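Local coordinates for protein nicastrin (Dictyostelium purpureum, PDB 4R12) that probably serves as an essential subunit of the gamma-secretase complex, an endoprotease that cleaves integral membrane proteins such as Notch receptors and APP within the membrane, at residues P220-A225 with A270-Y275; F226-S231 with N483-V488; S257-E262 with F437-A442. All coordinates share one frame; numbering follows the deposited sequence.

Interaction 1: residues P220-A225 with A270-Y275; sequences PFDTTA and AERWGY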
loop_
_atom_site.group_PDB
_atom_site.type_symbol
_atom_site.label_atom_id
_atom_site.label_comp_id
_atom_site.label_asym_id
_atom_site.label_seq_id
_atom_site.Cartn_x
_atom_site.Cartn_y
_atom_site.Cartn_z
ATOM N N PRO A 220 -0.062 -7.729 2.377
ATOM C CA PRO A 220 0.079 -6.303 2.674
ATOM C C PRO A 220 -0.623 -5.489 1.591
ATOM O O PRO A 220 -0.254 -5.624 0.429
ATOM C CB PRO A 220 1.600 -6.097 2.644
ATOM C CG PRO A 220 2.077 -7.098 1.616
ATOM C CD PRO A 220 1.134 -8.286 1.711
ATOM N N PHE A 221 -1.631 -4.690 1.924
ATOM C CA PHE A 221 -2.312 -3.969 0.841
ATOM C C PHE A 221 -1.813 -2.533 0.640
ATOM O O PHE A 221 -2.116 -1.915 -0.393
ATOM C CB PHE A 221 -3.845 -3.979 1.025
ATOM C CG PHE A 221 -4.376 -3.063 2.109
ATOM C CD1 PHE A 221 -4.777 -1.753 1.810
ATOM C CD2 PHE A 221 -4.566 -3.533 3.403
ATOM C CE1 PHE A 221 -5.307 -0.929 2.792
ATOM C CE2 PHE A 221 -5.094 -2.717 4.387
ATOM C CZ PHE A 221 -5.470 -1.410 4.082
ATOM N N ASP A 222 -1.030 -2.000 1.569
ATOM C CA ASP A 222 -0.540 -0.636 1.381
ATOM C C ASP A 222 0.635 -0.613 0.398
ATOM O O ASP A 222 1.290 -1.634 0.153
ATOM C CB ASP A 222 -0.140 0.008 2.719
ATOM C CG ASP A 222 1.034 -0.686 3.385
ATOM O OD1 ASP A 222 0.984 -1.919 3.548
ATOM O OD2 ASP A 222 2.014 0.007 3.746
ATOM N N THR A 223 0.867 0.560 -0.186
ATOM C CA THR A 223 1.848 0.720 -1.245
ATOM C C THR A 223 2.759 1.909 -0.976
ATOM O O THR A 223 2.558 2.655 -0.009
ATOM C CB THR A 223 1.170 0.937 -2.600
ATOM O OG1 THR A 223 0.229 2.007 -2.462
ATOM C CG2 THR A 223 0.443 -0.340 -3.063
ATOM N N THR A 224 3.752 2.097 -1.841
ATOM C CA THR A 224 4.648 3.251 -1.726
ATOM C C THR A 224 4.929 3.855 -3.086
ATOM O O THR A 224 4.725 3.220 -4.112
ATOM C CB THR A 224 5.999 2.890 -1.086
ATOM O OG1 THR A 224 6.582 1.782 -1.790
ATOM C CG2 THR A 224 5.829 2.540 0.381
ATOM N N ALA A 225 5.426 5.090 -3.063
ATOM C CA ALA A 225 5.820 5.807 -4.264
ATOM C C ALA A 225 6.549 7.084 -3.860
ATOM O O ALA A 225 6.497 7.499 -2.695
ATOM C CB ALA A 225 4.625 6.134 -5.124
ATOM N N ALA A 270 -0.145 -0.422 6.336
ATOM C CA ALA A 270 1.106 0.216 6.761
ATOM C C ALA A 270 2.280 -0.768 6.921
ATOM O O ALA A 270 3.247 -0.500 7.645
ATOM C CB ALA A 270 0.868 1.010 8.058
ATOM N N GLU A 271 2.212 -1.892 6.209
ATOM C CA GLU A 271 3.299 -2.860 6.226
ATOM C C GLU A 271 4.565 -2.325 5.577
ATOM O O GLU A 271 5.665 -2.736 5.943
ATOM C CB GLU A 271 2.880 -4.154 5.511
ATOM C CG GLU A 271 1.776 -4.871 6.222
ATOM C CD GLU A 271 2.221 -5.433 7.570
ATOM O OE1 GLU A 271 2.832 -6.514 7.600
ATOM O OE2 GLU A 271 1.965 -4.784 8.595
ATOM N N ARG A 272 4.421 -1.419 4.608
ATOM C CA ARG A 272 5.604 -0.902 3.914
ATOM C C ARG A 272 6.418 -0.002 4.829
ATOM O O ARG A 272 7.500 0.446 4.461
ATOM C CB ARG A 272 5.231 -0.130 2.651
ATOM C CG ARG A 272 4.311 -0.858 1.694
ATOM C CD ARG A 272 4.726 -2.259 1.512
ATOM N NE ARG A 272 3.899 -3.024 0.567
ATOM C CZ ARG A 272 4.226 -4.262 0.213
ATOM N NH1 ARG A 272 5.322 -4.809 0.745
ATOM N NH2 ARG A 272 3.495 -4.946 -0.651
ATOM N N TRP A 273 5.895 0.268 6.022
ATOM C CA TRP A 273 6.570 1.167 6.949
ATOM C C TRP A 273 6.910 0.418 8.234
ATOM O O TRP A 273 6.558 0.838 9.341
ATOM C CB TRP A 273 5.698 2.399 7.206
ATOM C CG TRP A 273 5.359 3.093 5.921
ATOM C CD1 TRP A 273 4.209 2.948 5.187
ATOM C CD2 TRP A 273 6.198 3.989 5.179
ATOM N NE1 TRP A 273 4.278 3.715 4.047
ATOM C CE2 TRP A 273 5.486 4.360 4.018
ATOM C CE3 TRP A 273 7.480 4.510 5.383
ATOM C CZ2 TRP A 273 6.012 5.234 3.069
ATOM C CZ3 TRP A 273 7.998 5.382 4.442
ATOM C CH2 TRP A 273 7.266 5.737 3.300
ATOM N N GLY A 274 7.589 -0.712 8.064
ATOM C CA GLY A 274 8.074 -1.496 9.187
ATOM C C GLY A 274 7.114 -2.547 9.709
ATOM O O GLY A 274 7.129 -2.855 10.904
ATOM N N TYR A 275 6.255 -3.074 8.828
ATOM C CA TYR A 275 5.311 -4.134 9.188
ATOM C C TYR A 275 4.421 -3.804 10.381
ATOM O O TYR A 275 4.120 -4.690 11.168
ATOM C CB TYR A 275 6.071 -5.438 9.504
ATOM C CG TYR A 275 7.048 -5.862 8.440
ATOM C CD1 TYR A 275 6.596 -6.318 7.208
ATOM C CD2 TYR A 275 8.424 -5.813 8.658
ATOM C CE1 TYR A 275 7.471 -6.703 6.223
ATOM C CE2 TYR A 275 9.318 -6.208 7.668
ATOM C CZ TYR A 275 8.823 -6.656 6.452
ATOM O OH TYR A 275 9.672 -7.051 5.447
HETATM O O HOH W 1 2.083 2.553 2.594
#

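Interaction 2: residues F226-S231 with N483-V488; sequences FFRDLS and NFYSSV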
loop_
_atom_site.group_PDB
_atom_site.type_symbol
_atom_site.label_atom_id
_atom_site.label_comp_id
_atom_site.label_asym_id
_atom_site.label_seq_id
_atom_site.Cartn_x
_atom_site.Cartn_y
_atom_site.Cartn_z
ATOM N N PHE A 226 7.242 7.686 -4.817
ATOM C CA PHE A 226 7.850 8.995 -4.610
ATOM C C PHE A 226 6.695 9.983 -4.441
ATOM O O PHE A 226 6.691 10.792 -3.524
ATOM C CB PHE A 226 8.744 9.391 -5.787
ATOM C CG PHE A 226 9.627 10.586 -5.515
ATOM C CD1 PHE A 226 9.129 11.873 -5.633
ATOM C CD2 PHE A 226 10.956 10.410 -5.142
ATOM C CE1 PHE A 226 9.934 12.976 -5.392
ATOM C CE2 PHE A 226 11.780 11.514 -4.892
ATOM C CZ PHE A 226 11.264 12.791 -5.018
ATOM N N PHE A 227 5.727 9.888 -5.348
ATOM C CA PHE A 227 4.502 10.699 -5.305
ATOM C C PHE A 227 3.374 9.827 -4.787
ATOM O O PHE A 227 2.783 9.059 -5.548
ATOM C CB PHE A 227 4.154 11.252 -6.699
ATOM C CG PHE A 227 5.251 12.081 -7.301
ATOM C CD1 PHE A 227 5.529 13.345 -6.804
ATOM C CD2 PHE A 227 6.017 11.593 -8.336
ATOM C CE1 PHE A 227 6.559 14.109 -7.336
ATOM C CE2 PHE A 227 7.040 12.354 -8.876
ATOM C CZ PHE A 227 7.309 13.616 -8.378
ATOM N N ARG A 228 3.072 9.934 -3.499
ATOM C CA ARG A 228 2.228 8.928 -2.862
ATOM C C ARG A 228 0.748 8.980 -3.281
ATOM O O ARG A 228 0.016 7.997 -3.078
ATOM C CB ARG A 228 2.384 9.024 -1.334
ATOM C CG ARG A 228 3.745 8.417 -0.869
ATOM C CD ARG A 228 4.107 8.742 0.581
ATOM N NE ARG A 228 4.689 10.079 0.740
ATOM C CZ ARG A 228 5.960 10.386 0.479
ATOM N NH1 ARG A 228 6.802 9.455 0.037
ATOM N NH2 ARG A 228 6.396 11.637 0.656
ATOM N N ASP A 229 0.308 10.080 -3.885
ATOM C CA ASP A 229 -1.046 10.112 -4.450
ATOM C C ASP A 229 -1.134 9.249 -5.707
ATOM O O ASP A 229 -2.223 9.006 -6.213
ATOM C CB ASP A 229 -1.486 11.536 -4.783
ATOM C CG ASP A 229 -1.649 12.392 -3.547
ATOM O OD1 ASP A 229 -2.307 11.934 -2.584
ATOM O OD2 ASP A 229 -1.085 13.509 -3.529
ATOM N N LEU A 230 0.017 8.798 -6.211
ATOM C CA LEU A 230 0.070 7.972 -7.415
ATOM C C LEU A 230 0.464 6.534 -7.097
ATOM O O LEU A 230 0.877 5.796 -7.990
ATOM C CB LEU A 230 1.065 8.540 -8.438
ATOM C CG LEU A 230 0.751 9.948 -8.951
ATOM C CD1 LEU A 230 1.825 10.429 -9.930
ATOM C CD2 LEU A 230 -0.635 9.933 -9.618
ATOM N N SER A 231 0.323 6.143 -5.833
ATOM C CA SER A 231 0.804 4.848 -5.364
ATOM C C SER A 231 -0.146 3.677 -5.667
ATOM O O SER A 231 -0.654 3.021 -4.729
ATOM C CB SER A 231 1.068 4.920 -3.849
ATOM O OG SER A 231 -0.101 5.350 -3.164
ATOM N N ASN A 483 -4.695 4.790 -5.004
ATOM C CA ASN A 483 -3.440 4.968 -4.283
ATOM C C ASN A 483 -3.554 4.390 -2.881
ATOM O O ASN A 483 -4.461 4.736 -2.139
ATOM C CB ASN A 483 -3.025 6.448 -4.245
ATOM C CG ASN A 483 -4.068 7.354 -3.586
ATOM O OD1 ASN A 483 -3.826 7.909 -2.509
ATOM N ND2 ASN A 483 -5.206 7.550 -4.256
ATOM N N PHE A 484 -2.640 3.489 -2.537
ATOM C CA PHE A 484 -2.769 2.698 -1.311
ATOM C C PHE A 484 -1.687 3.010 -0.272
ATOM O O PHE A 484 -1.467 2.235 0.663
ATOM C CB PHE A 484 -2.758 1.198 -1.665
ATOM C CG PHE A 484 -3.925 0.794 -2.536
ATOM C CD1 PHE A 484 -5.149 0.479 -1.962
ATOM C CD2 PHE A 484 -3.808 0.764 -3.918
ATOM C CE1 PHE A 484 -6.246 0.125 -2.753
ATOM C CE2 PHE A 484 -4.903 0.410 -4.714
ATOM C CZ PHE A 484 -6.118 0.092 -4.117
ATOM N N TYR A 485 -1.028 4.152 -0.418
ATOM C CA TYR A 485 -0.152 4.615 0.661
ATOM C C TYR A 485 -1.016 4.745 1.916
ATOM O O TYR A 485 -2.130 5.255 1.852
ATOM C CB TYR A 485 0.510 5.939 0.289
ATOM C CG TYR A 485 1.108 6.670 1.471
ATOM C CD1 TYR A 485 2.093 6.080 2.249
ATOM C CD2 TYR A 485 0.704 7.967 1.781
ATOM C CE1 TYR A 485 2.657 6.761 3.329
ATOM C CE2 TYR A 485 1.260 8.658 2.856
ATOM C CZ TYR A 485 2.231 8.041 3.626
ATOM O OH TYR A 485 2.789 8.707 4.685
ATOM N N SER A 486 -0.525 4.245 3.047
ATOM C CA SER A 486 -1.329 4.177 4.264
ATOM C C SER A 486 -1.745 5.548 4.803
ATOM O O SER A 486 -2.756 5.662 5.494
ATOM C CB SER A 486 -0.558 3.427 5.365
ATOM O OG SER A 486 0.567 4.182 5.775
ATOM N N SER A 487 -0.955 6.572 4.491
ATOM C CA SER A 487 -1.133 7.904 5.082
ATOM C C SER A 487 -0.973 7.810 6.605
ATOM O O SER A 487 -0.231 6.946 7.106
ATOM C CB SER A 487 -2.498 8.515 4.681
ATOM O OG SER A 487 -2.641 9.834 5.156
ATOM N N VAL A 488 -1.629 8.701 7.343
ATOM C CA VAL A 488 -1.379 8.802 8.777
ATOM C C VAL A 488 -2.435 8.104 9.623
ATOM O O VAL A 488 -3.607 8.009 9.245
ATOM C CB VAL A 488 -1.259 10.278 9.222
ATOM C CG1 VAL A 488 -0.032 10.904 8.580
ATOM C CG2 VAL A 488 -2.517 11.070 8.875
HETATM O O HOH W 2 -4.639 10.587 -2.979
#

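Interaction 3: residues S257-E262 with F437-A442; sequences SSWNKE and FIDRIA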
loop_
_atom_site.group_PDB
_atom_site.type_symbol
_atom_site.label_atom_id
_atom_site.label_comp_id
_atom_site.label_asym_id
_atom_site.label_seq_id
_atom_site.Cartn_x
_atom_site.Cartn_y
_atom_site.Cartn_z
ATOM N N SER A 257 -19.669 -26.017 4.171
ATOM C CA SER A 257 -20.055 -26.843 5.320
ATOM C C SER A 257 -19.067 -27.994 5.559
ATOM O O SER A 257 -18.992 -28.531 6.657
ATOM C CB SER A 257 -21.480 -27.395 5.153
ATOM O OG SER A 257 -21.604 -28.193 3.994
ATOM N N SER A 258 -18.286 -28.343 4.542
ATOM C CA SER A 258 -17.312 -29.429 4.677
ATOM C C SER A 258 -15.997 -29.001 5.341
ATOM O O SER A 258 -15.185 -29.846 5.704
ATOM C CB SER A 258 -17.009 -30.036 3.309
ATOM O OG SER A 258 -16.694 -29.022 2.366
ATOM N N TRP A 259 -15.779 -27.699 5.489
ATOM C CA TRP A 259 -14.519 -27.207 6.044
ATOM C C TRP A 259 -14.354 -27.596 7.517
ATOM O O TRP A 259 -15.241 -27.354 8.333
ATOM C CB TRP A 259 -14.422 -25.684 5.904
ATOM C CG TRP A 259 -14.308 -25.184 4.487
ATOM C CD1 TRP A 259 -14.442 -25.912 3.344
ATOM C CD2 TRP A 259 -14.026 -23.842 4.076
ATOM N NE1 TRP A 259 -14.260 -25.105 2.243
ATOM C CE2 TRP A 259 -14.008 -23.827 2.670
ATOM C CE3 TRP A 259 -13.794 -22.647 4.764
ATOM C CZ2 TRP A 259 -13.764 -22.670 1.936
ATOM C CZ3 TRP A 259 -13.552 -21.503 4.040
ATOM C CH2 TRP A 259 -13.538 -21.521 2.637
ATOM N N ASN A 260 -13.223 -28.204 7.855
ATOM C CA ASN A 260 -12.981 -28.591 9.240
ATOM C C ASN A 260 -12.002 -27.637 9.912
ATOM O O ASN A 260 -11.641 -27.814 11.069
ATOM C CB ASN A 260 -12.485 -30.042 9.319
ATOM C CG ASN A 260 -11.156 -30.257 8.614
ATOM O OD1 ASN A 260 -10.775 -29.496 7.733
ATOM N ND2 ASN A 260 -10.446 -31.310 9.004
ATOM N N LYS A 261 -11.592 -26.607 9.179
ATOM C CA LYS A 261 -10.746 -25.555 9.734
ATOM C C LYS A 261 -11.361 -24.191 9.468
ATOM O O LYS A 261 -12.134 -24.025 8.527
ATOM C CB LYS A 261 -9.341 -25.620 9.143
ATOM C CG LYS A 261 -8.578 -26.918 9.488
ATOM C CD LYS A 261 -7.106 -26.800 9.135
ATOM C CE LYS A 261 -6.361 -28.102 9.414
ATOM N NZ LYS A 261 -4.932 -27.954 9.031
ATOM N N GLU A 262 -11.027 -23.217 10.304
ATOM C CA GLU A 262 -11.467 -21.851 10.062
ATOM C C GLU A 262 -10.513 -21.190 9.082
ATOM O O GLU A 262 -9.311 -21.475 9.092
ATOM C CB GLU A 262 -11.519 -21.057 11.370
ATOM C CG GLU A 262 -12.504 -21.588 12.386
ATOM C CD GLU A 262 -13.944 -21.208 12.084
ATOM O OE1 GLU A 262 -14.205 -20.525 11.066
ATOM O OE2 GLU A 262 -14.820 -21.592 12.880
ATOM N N PHE A 437 -7.265 -24.097 -3.833
ATOM C CA PHE A 437 -6.244 -24.472 -2.863
ATOM C C PHE A 437 -6.735 -24.236 -1.438
ATOM O O PHE A 437 -6.642 -25.120 -0.589
ATOM C CB PHE A 437 -4.953 -23.688 -3.147
ATOM C CG PHE A 437 -3.959 -23.684 -2.011
ATOM C CD1 PHE A 437 -3.306 -24.850 -1.630
ATOM C CD2 PHE A 437 -3.640 -22.503 -1.363
ATOM C CE1 PHE A 437 -2.378 -24.842 -0.591
ATOM C CE2 PHE A 437 -2.707 -22.482 -0.319
ATOM C CZ PHE A 437 -2.076 -23.657 0.064
ATOM N N ILE A 438 -7.247 -23.034 -1.177
ATOM C CA ILE A 438 -7.766 -22.703 0.143
ATOM C C ILE A 438 -8.908 -23.631 0.537
ATOM O O ILE A 438 -8.952 -24.125 1.670
ATOM C CB ILE A 438 -8.217 -21.228 0.201
ATOM C CG1 ILE A 438 -6.980 -20.327 0.195
ATOM C CG2 ILE A 438 -9.093 -20.960 1.441
ATOM C CD1 ILE A 438 -7.260 -18.892 -0.183
ATOM N N ASP A 439 -9.812 -23.893 -0.399
ATOM C CA ASP A 439 -10.908 -24.827 -0.157
ATOM C C ASP A 439 -10.380 -26.216 0.215
ATOM O O ASP A 439 -10.862 -26.835 1.163
ATOM C CB ASP A 439 -11.826 -24.909 -1.384
ATOM C CG ASP A 439 -12.982 -25.894 -1.189
ATOM O OD1 ASP A 439 -13.982 -25.527 -0.529
ATOM O OD2 ASP A 439 -12.887 -27.033 -1.694
ATOM N N ARG A 440 -9.363 -26.689 -0.495
ATOM C CA ARG A 440 -8.813 -28.011 -0.199
ATOM C C ARG A 440 -8.152 -28.063 1.176
ATOM O O ARG A 440 -8.424 -28.986 1.954
ATOM C CB ARG A 440 -7.827 -28.439 -1.288
ATOM C CG ARG A 440 -8.516 -28.796 -2.601
ATOM C CD ARG A 440 -7.588 -29.571 -3.534
ATOM N NE ARG A 440 -7.082 -30.789 -2.900
ATOM C CZ ARG A 440 -6.033 -31.491 -3.330
ATOM N NH1 ARG A 440 -5.351 -31.107 -4.406
ATOM N NH2 ARG A 440 -5.659 -32.581 -2.673
ATOM N N ILE A 441 -7.303 -27.092 1.511
ATOM C CA ILE A 441 -6.631 -27.197 2.806
ATOM C C ILE A 441 -7.568 -26.838 3.956
ATOM O O ILE A 441 -7.259 -27.120 5.113
ATOM C CB ILE A 441 -5.357 -26.317 2.910
ATOM C CG1 ILE A 441 -5.698 -24.835 2.830
ATOM C CG2 ILE A 441 -4.314 -26.724 1.867
ATOM C CD1 ILE A 441 -4.519 -23.955 3.157
ATOM N N ALA A 442 -8.710 -26.224 3.653
ATOM C CA ALA A 442 -9.711 -25.982 4.694
ATOM C C ALA A 442 -10.563 -27.235 4.912
ATOM O O ALA A 442 -11.414 -27.271 5.805
ATOM C CB ALA A 442 -10.606 -24.782 4.339
HETATM O O HOH W 3 -4.890 -28.071 6.231
#

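Interaction 1: residues P220-A225 with A270-Y275
Asp222 and Arg272 tie together two loops of the nicastrin large lobe, a domain related in sequence to the zinc exopeptidases. The loops follow strands 214-220 and 262-268, so both start from the C-terminal ends of neighbouring parallel strands. The Arg272 side chain lies along the other loop for its whole length. Its CB rests 3.6 Å from Thr224 CG2. CG lies beside the backbone N, anti to the carbonyl carbon (chi1 -52°), 3.2 Å from Asp222 OD2, and a bend at chi2 (-44°) brings CD beside Asp222 O. NE donates to Asp222 O over 3.0 Å with the oxygen close to the guanidinium plane, while the Pro220 ring covers one guanidinium face, its CG 3.4 Å from Arg272 NH2. Ser237 of helix 234-252 bonds both NH2 and the Asp222 carbonyl, bracing the tip. The Asp222 carboxylate grips the backbone of the opposing loop: OD2 receives Arg272 N on its syn lone pair at 2.9 Å, and OD1 is met from above the carboxylate plane by Glu271 N in a more bent bond (133°). A water accepts from Trp273 NE1 at 2.9 Å and donates to both Asp222 OD2 and Thr223 O.

Interaction 2: residues F226-S231 with N483-V488
A short 3-10 turn at residues 228-229, in the loop that leads to helix 234-252, sets Arg228 against the face of the Tyr485 ring. The aliphatic part of the arginine does the touching. Its CD stands 3.4 Å from the centroid of the Tyr485 ring and almost exactly on the ring normal, a CH-pi contact, with CB nearer the CD2 side. The chain then bends at chi3 (-81°), and the guanidinium stands farther off the ring, with Arg228 CZ 5.6 Å from the Tyr485 ring centroid, so that any cation-pi attraction is weak at best. On the opposite face Ser487 N sits over the ring centre, and the tyrosine is thus clasped between the arginine and its own following backbone.

The turn and the loop at 483-488 meet where the large lobe, with its aminopeptidase-like sequence, adjoins strand 21-29. Arg228 NH2 bonds Thr25 OG1 of that strand, while Tyr485 OH reaches Glu574 of strand 572-575.

Ser231 makes the polar join. Its OG, turned between the backbone N and the carbonyl carbon (chi1 56°), donates to Arg228 O at 2.7 Å and accepts from Tyr485 N at 3.1 Å, coupling the turn to the facing loop through one hydroxyl. Ser231 O takes Phe484 N at 3.0 Å; the same oxygen is also approached by the CA-H of Asn483. Asn483 CB fits against Asp229 O and Ser231 OG, 3.3 Å from each. At the more open margin a water donates to both Asp229 OD1, at 2.7 Å, and Asn483 OD1, and Asn483 ND2 turns to Val481 O.

Interaction 3: residues S257-E262 with F437-A442
Trp259 packs against Ala442, whose methyl sits over the indole face, offset toward the rim: CB is 3.7 Å from the centroid of the five-membered ring. At the ring edge, Trp259 NE1 donates to Asp439 OD1 over 2.8 Å. The oxygen lies nearly in the indole plane, but the N-H meets the carboxylate from above its own plane, and the two flat groups stand 60° apart. The Asp439 side chain is swung opposite its backbone N (chi1 179°), which presents OD1 to the indole. Ala442 O receives Asn260 N at 2.9 Å and, more weakly, Lys261 N at 3.4 Å, while Trp259 CA also lies close to this oxygen in a bent CA-H...O contact. Further out, the extended Lys261 chain passes Ile441 O, and a water accepts from NZ and donates to that carbonyl, 2.8 Å from each.

Asn446 also bonds Asp439 OD1 and so steadies it, and Lys212 holds the Trp259 carbonyl. The contact thereby pins the loop before strand 262-268 to the C-terminal part of helix 427-441 and to Ala442. Donors thus meet the Ile441 and Ala442 carbonyls, and the lysine charge would probably offset part of the negative character of that helix end.

Interactions 1 and 2 are buried near the middle of the chain, their centres 10 Å apart, and they touch: Thr223, on the segment running directly into 226-231, hydrogen-bonds across to Ser231 and Phe484. Both therefore use the one connection between strand 214-220 and helix 234-252. The centre of interaction 3 lies about 29 Å from that of interaction 1, in a partly buried outer region, yet its loop leads into strand 262-268, whose far end feeds segment 270-275. The chemistry differs accordingly: a carboxylate gripping backbone N-H groups in interaction 1, a serine hydroxyl and an arginine-over-tyrosine contact in interaction 2, and a helix end met by backbone donors and an indole in interaction 3.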